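Local coordinates for protein ESSC (Geobacillus thermodenitrificans, PDB 5FWH) that belongs to the bacterial type VII secretion apparatus as an FtsK/SpoIIIE-type ATPase that probably drives protein export, and is seen here as its N-terminal forkhead-associated region, at residues A121-R126 with W132-D137; L142-V147 with V153-G158. One frame throughout, in Å; residues are numbered along the deposited sequence.

Contact 1 (A121-R126 with W132-D137)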
loop_
_atom_site.group_PDB
_atom_site.type_symbol
_atom_site.label_atom_id
_atom_site.label_comp_id
_atom_site.label_asym_id
_atom_site.label_seq_id
_atom_site.Cartn_x
_atom_site.Cartn_y
_atom_site.Cartn_z
ATOM N N ALA A 121 -5.564 -5.407 5.848
ATOM C CA ALA A 121 -6.256 -4.142 6.070
ATOM C C ALA A 121 -7.514 -4.425 6.828
ATOM O O ALA A 121 -8.045 -5.484 6.719
ATOM C CB ALA A 121 -6.637 -3.531 4.715
ATOM N N ARG A 122 -8.026 -3.443 7.529
ATOM C CA ARG A 122 -9.296 -3.568 8.129
ATOM C C ARG A 122 -9.925 -2.188 8.131
ATOM O O ARG A 122 -9.470 -1.331 8.858
ATOM C CB ARG A 122 -9.136 -4.154 9.570
ATOM C CG ARG A 122 -10.331 -3.962 10.494
ATOM C CD ARG A 122 -10.088 -4.567 11.885
ATOM N NE ARG A 122 -10.073 -6.019 11.778
ATOM C CZ ARG A 122 -11.163 -6.790 11.691
ATOM N NH1 ARG A 122 -12.392 -6.275 11.719
ATOM N NH2 ARG A 122 -11.030 -8.098 11.555
ATOM N N PHE A 123 -11.030 -2.016 7.425
ATOM C CA PHE A 123 -11.674 -0.706 7.379
ATOM C C PHE A 123 -13.023 -0.876 6.727
ATOM O O PHE A 123 -13.293 -1.921 6.217
ATOM C CB PHE A 123 -10.774 0.326 6.621
ATOM C CG PHE A 123 -10.515 -0.006 5.156
ATOM C CD1 PHE A 123 -11.367 0.480 4.136
ATOM C CD2 PHE A 123 -9.363 -0.710 4.769
ATOM C CE1 PHE A 123 -11.154 0.190 2.795
ATOM C CE2 PHE A 123 -9.114 -0.949 3.383
ATOM C CZ PHE A 123 -10.029 -0.542 2.420
ATOM N N SER A 124 -13.911 0.095 6.796
ATOM C CA SER A 124 -15.135 -0.056 6.043
ATOM C C SER A 124 -15.315 1.125 5.161
ATOM O O SER A 124 -14.699 2.127 5.375
ATOM C CB SER A 124 -16.358 -0.312 6.936
ATOM O OG SER A 124 -16.644 0.823 7.689
ATOM N N LEU A 125 -16.070 0.949 4.090
ATOM C CA LEU A 125 -16.449 2.033 3.168
ATOM C C LEU A 125 -17.970 2.192 3.228
ATOM O O LEU A 125 -18.696 1.205 3.104
ATOM C CB LEU A 125 -16.011 1.707 1.773
ATOM C CG LEU A 125 -14.484 1.555 1.544
ATOM C CD1 LEU A 125 -14.251 1.188 0.087
ATOM C CD2 LEU A 125 -13.725 2.827 1.706
ATOM N N ARG A 126 -18.446 3.416 3.401
ATOM C CA ARG A 126 -19.875 3.661 3.457
ATOM C C ARG A 126 -20.325 4.807 2.625
ATOM O O ARG A 126 -19.731 5.902 2.652
ATOM C CB ARG A 126 -20.280 4.025 4.861
ATOM C CG ARG A 126 -20.485 2.831 5.707
ATOM C CD ARG A 126 -20.852 3.246 7.097
ATOM N NE ARG A 126 -20.397 2.197 7.979
ATOM C CZ ARG A 126 -20.139 2.341 9.271
ATOM N NH1 ARG A 126 -20.341 3.498 9.923
ATOM N NH2 ARG A 126 -19.699 1.270 9.922
ATOM N N TRP A 132 -18.727 8.248 -0.939
ATOM C CA TRP A 132 -18.121 7.229 -0.085
ATOM C C TRP A 132 -17.339 7.835 1.051
ATOM O O TRP A 132 -16.587 8.788 0.858
ATOM C CB TRP A 132 -17.246 6.292 -0.915
ATOM C CG TRP A 132 -18.044 5.422 -1.765
ATOM C CD1 TRP A 132 -18.261 5.559 -3.131
ATOM C CD2 TRP A 132 -18.728 4.256 -1.373
ATOM N NE1 TRP A 132 -19.048 4.532 -3.586
ATOM C CE2 TRP A 132 -19.347 3.714 -2.545
ATOM C CE3 TRP A 132 -18.887 3.602 -0.159
ATOM C CZ2 TRP A 132 -20.138 2.582 -2.521
ATOM C CZ3 TRP A 132 -19.671 2.449 -0.125
ATOM C CH2 TRP A 132 -20.304 1.957 -1.303
ATOM N N VAL A 133 -17.529 7.294 2.243
ATOM C CA VAL A 133 -16.703 7.595 3.412
ATOM C C VAL A 133 -15.851 6.368 3.792
ATOM O O VAL A 133 -16.325 5.245 3.792
ATOM C CB VAL A 133 -17.611 7.954 4.592
ATOM C CG1 VAL A 133 -16.815 8.183 5.870
ATOM C CG2 VAL A 133 -18.371 9.213 4.245
ATOM N N VAL A 134 -14.587 6.599 4.092
ATOM C CA VAL A 134 -13.729 5.581 4.672
ATOM C C VAL A 134 -13.725 5.699 6.199
ATOM O O VAL A 134 -13.442 6.780 6.723
ATOM C CB VAL A 134 -12.292 5.611 4.116
ATOM C CG1 VAL A 134 -11.604 6.951 4.300
ATOM C CG2 VAL A 134 -11.480 4.485 4.760
ATOM N N ILE A 135 -13.973 4.592 6.891
ATOM C CA ILE A 135 -13.940 4.540 8.363
ATOM C C ILE A 135 -12.862 3.534 8.716
ATOM O O ILE A 135 -13.053 2.348 8.521
ATOM C CB ILE A 135 -15.297 4.094 8.964
ATOM C CG1 ILE A 135 -16.443 5.079 8.557
ATOM C CG2 ILE A 135 -15.232 3.947 10.510
ATOM C CD1 ILE A 135 -17.253 4.644 7.365
ATOM N N PRO A 136 -11.717 3.998 9.199
ATOM C CA PRO A 136 -10.667 3.027 9.534
ATOM C C PRO A 136 -10.868 2.392 10.910
ATOM O O PRO A 136 -11.717 2.829 11.716
ATOM C CB PRO A 136 -9.386 3.874 9.534
ATOM C CG PRO A 136 -9.874 5.248 9.872
ATOM C CD PRO A 136 -11.247 5.386 9.297
ATOM N N ASP A 137 -10.080 1.363 11.169
ATOM C CA ASP A 137 -10.111 0.699 12.451
ATOM C C ASP A 137 -8.848 1.045 13.243
ATOM O O ASP A 137 -7.792 1.346 12.683
ATOM C CB ASP A 137 -10.341 -0.807 12.278
ATOM C CG ASP A 137 -11.411 -1.345 13.228
ATOM O OD1 ASP A 137 -11.476 -0.860 14.379
ATOM O OD2 ASP A 137 -12.207 -2.224 12.830
#
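Trp132 turns the edge of its indole to Leu125, with CZ3 3.6 Å from Leu125 O, while Phe170 stacks on the ring and Glu173 O accepts its NE1. Val133 makes a hydrogen-bonded pair with Arg126, its N 2.6 Å from Arg126 O. Val134 faces the interior: Leu125 CD2 sits 4.0 Å from Val134 CB, and Phe123 CD1 approaches CG2 obliquely. The next hydrogen-bonded pair joins Ile135 to Ser124, where Ile135 N meets Ser124 O at 3.0 Å in an almost straight line (178° at the hydrogen). On the same face, Ile135 CD1 rests 3.9 Å from Arg126 CD and over one face of the guanidinium, because the arginine runs extended (chi2 179°) and crosses the isoleucine at about a right angle; its NE is salt-bridged to Glu105. With an alanine here in place of the arginine, Glu105 would probably lose this salt-bridge mate and Ile135 CD1 the extended chain across it. Past Pro136, Asp137 lies alongside Arg122, OD2 3.3 Å from CD, whereas the guanidinium's salt bridge goes to Asp111. The strand axes, 4.6 Å apart at 161°, and the bonded pairs show antiparallel strands; consecutive in the chain, they form a beta hairpin in the FHA beta sandwich.

Contact 2 (L142-V147 with V153-G158)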
loop_
_atom_site.group_PDB
_atom_site.type_symbol
_atom_site.label_atom_id
_atom_site.label_comp_id
_atom_site.label_asym_id
_atom_site.label_seq_id
_atom_site.Cartn_x
_atom_site.Cartn_y
_atom_site.Cartn_z
ATOM N N LEU A 142 -3.811 2.472 7.895
ATOM C CA LEU A 142 -4.346 2.736 6.551
ATOM C C LEU A 142 -3.998 4.146 6.062
ATOM O O LEU A 142 -4.101 5.121 6.890
ATOM C CB LEU A 142 -5.850 2.588 6.640
ATOM C CG LEU A 142 -6.612 2.761 5.359
ATOM C CD1 LEU A 142 -6.259 1.720 4.313
ATOM C CD2 LEU A 142 -8.080 2.675 5.717
ATOM N N PHE A 143 -3.617 4.307 4.792
ATOM C CA PHE A 143 -3.123 5.630 4.356
ATOM C C PHE A 143 -3.963 6.216 3.224
ATOM O O PHE A 143 -4.300 5.552 2.250
ATOM C CB PHE A 143 -1.623 5.591 3.989
ATOM C CG PHE A 143 -0.740 5.025 5.119
ATOM C CD1 PHE A 143 -0.715 3.664 5.368
ATOM C CD2 PHE A 143 -0.029 5.859 5.949
ATOM C CE1 PHE A 143 0.093 3.113 6.424
ATOM C CE2 PHE A 143 0.734 5.367 7.006
ATOM C CZ PHE A 143 0.777 3.988 7.286
ATOM N N LEU A 144 -4.312 7.481 3.355
ATOM C CA LEU A 144 -5.089 8.203 2.305
ATOM C C LEU A 144 -4.173 9.169 1.694
ATOM O O LEU A 144 -3.758 10.106 2.379
ATOM C CB LEU A 144 -6.263 8.950 2.917
ATOM C CG LEU A 144 -7.047 9.892 2.016
ATOM C CD1 LEU A 144 -7.668 9.077 0.905
ATOM C CD2 LEU A 144 -8.094 10.653 2.876
ATOM N N ASN A 145 -3.831 8.923 0.439
ATOM C CA ASN A 145 -2.837 9.708 -0.289
ATOM C C ASN A 145 -1.508 9.795 0.499
ATOM O O ASN A 145 -0.981 10.864 0.703
ATOM C CB ASN A 145 -3.416 11.118 -0.630
ATOM C CG ASN A 145 -4.747 11.050 -1.422
ATOM O OD1 ASN A 145 -5.706 11.755 -1.114
ATOM N ND2 ASN A 145 -4.802 10.175 -2.410
ATOM N N GLY A 146 -1.029 8.673 1.067
ATOM C CA GLY A 146 0.223 8.715 1.819
ATOM C C GLY A 146 0.203 9.108 3.293
ATOM O O GLY A 146 1.250 9.057 3.925
ATOM N N VAL A 147 -0.939 9.503 3.835
ATOM C CA VAL A 147 -1.041 9.992 5.191
ATOM C C VAL A 147 -1.979 9.122 6.049
ATOM O O VAL A 147 -3.166 8.910 5.721
ATOM C CB VAL A 147 -1.621 11.424 5.239
ATOM C CG1 VAL A 147 -1.571 11.948 6.694
ATOM C CG2 VAL A 147 -0.832 12.340 4.298
ATOM N N VAL A 153 -13.268 9.820 6.932
ATOM C CA VAL A 153 -12.971 10.835 5.905
ATOM C C VAL A 153 -13.798 10.545 4.624
ATOM O O VAL A 153 -13.857 9.394 4.117
ATOM C CB VAL A 153 -11.477 10.828 5.488
ATOM C CG1 VAL A 153 -11.163 11.946 4.486
ATOM C CG2 VAL A 153 -10.581 10.935 6.709
ATOM N N SER A 154 -14.430 11.594 4.103
ATOM C CA SER A 154 -15.222 11.489 2.918
ATOM C C SER A 154 -14.284 11.621 1.724
ATOM O O SER A 154 -13.447 12.501 1.695
ATOM C CB SER A 154 -16.345 12.539 2.893
ATOM O OG SER A 154 -17.395 11.988 2.110
ATOM N N LEU A 155 -14.408 10.682 0.795
ATOM C CA LEU A 155 -13.493 10.473 -0.297
ATOM C C LEU A 155 -13.926 11.211 -1.545
ATOM O O LEU A 155 -15.106 11.321 -1.785
ATOM C CB LEU A 155 -13.474 8.967 -0.666
ATOM C CG LEU A 155 -13.101 7.892 0.386
ATOM C CD1 LEU A 155 -13.112 6.501 -0.229
ATOM C CD2 LEU A 155 -11.715 8.207 0.893
ATOM N N ARG A 156 -12.967 11.603 -2.382
ATOM C CA ARG A 156 -13.215 12.169 -3.731
ATOM C C ARG A 156 -12.612 11.210 -4.730
ATOM O O ARG A 156 -11.757 10.446 -4.344
ATOM C CB ARG A 156 -12.540 13.535 -3.870
ATOM C CG ARG A 156 -12.483 14.376 -2.597
ATOM C CD ARG A 156 -11.978 15.816 -2.821
ATOM N NE ARG A 156 -10.761 15.945 -3.667
ATOM C CZ ARG A 156 -9.577 16.528 -3.343
ATOM N NH1 ARG A 156 -9.326 17.095 -2.154
ATOM N NH2 ARG A 156 -8.605 16.551 -4.253
ATOM N N ASN A 157 -12.998 11.250 -6.010
ATOM C CA ASN A 157 -12.444 10.297 -7.047
ATOM C C ASN A 157 -10.933 10.458 -7.197
ATOM O O ASN A 157 -10.414 11.575 -7.223
ATOM C CB ASN A 157 -13.074 10.484 -8.464
ATOM C CG ASN A 157 -14.420 9.756 -8.656
ATOM O OD1 ASN A 157 -14.501 8.503 -8.681
ATOM N ND2 ASN A 157 -15.489 10.548 -8.861
ATOM N N GLY A 158 -10.219 9.328 -7.256
ATOM C CA GLY A 158 -8.755 9.362 -7.278
ATOM C C GLY A 158 -8.069 9.766 -5.963
ATOM O O GLY A 158 -6.842 9.974 -5.946
#
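Leu144 N donates to Val147 O at 3.0 Å, and the longer return bond runs from Val147 N to Leu144 O at 3.2 Å. This pair of backbone bonds closes a type I' turn and fixes the base from which the Leu144 side chain reaches the 153-158 segment. Asn145 and Gly146 occupy its central positions with positive phi, and at Gly146 (phi 86°) a side chain would collide with Asn145 O. With CG trans to the backbone N (chi1 172°), Leu144 spreads its two methyls toward different partners. CD2 meets Val153 CG1 tip to tip at 3.7 Å. CD1 reaches Leu155 CD2 at 4.1 Å, the two leucines crossing at a slant. The contact is thus apolar and thin: only 138 Å² is buried, and the CA atoms of Leu144 and Val153 remain 9.1 Å apart, so these are side chains touching between separate backbones rather than paired strands. Leu149 and Asp159 also touch Leu144, while Val134 touches Leu155 and is bonded to Val153 through the backbone. Gly146 makes a backbone bond to Cys12, which ties the turn to the strand 11-16. The contact thus brings together the Asn-Gly turn and the Leu-x-x-Gly-Asp segment after it, Leu155 to Asp159, consistent with the C-terminal part of the FHA signature.

The two contacts meet at the strand 131-136. Contact 1 pairs one side of it with the strand 123-128, and the short strand 153-154 of contact 2 adds to its other side, through Val134 N to Val153 O and Trp132 O to Leu155 N, both probable hydrogen bonds of 2.9 Å. Their chemistry differs accordingly. The 121-126/132-137 contact lies partly buried, buries 534 Å² and is held by four backbone bonds within one sheet. The 142-147/153-158 contact is at the surface and joins members of different sheets mainly through aliphatic side chains. Val134 CG1 packs on Leu155 CD2 at 3.6 Å, carrying the apolar side of contact 1 into contact 2.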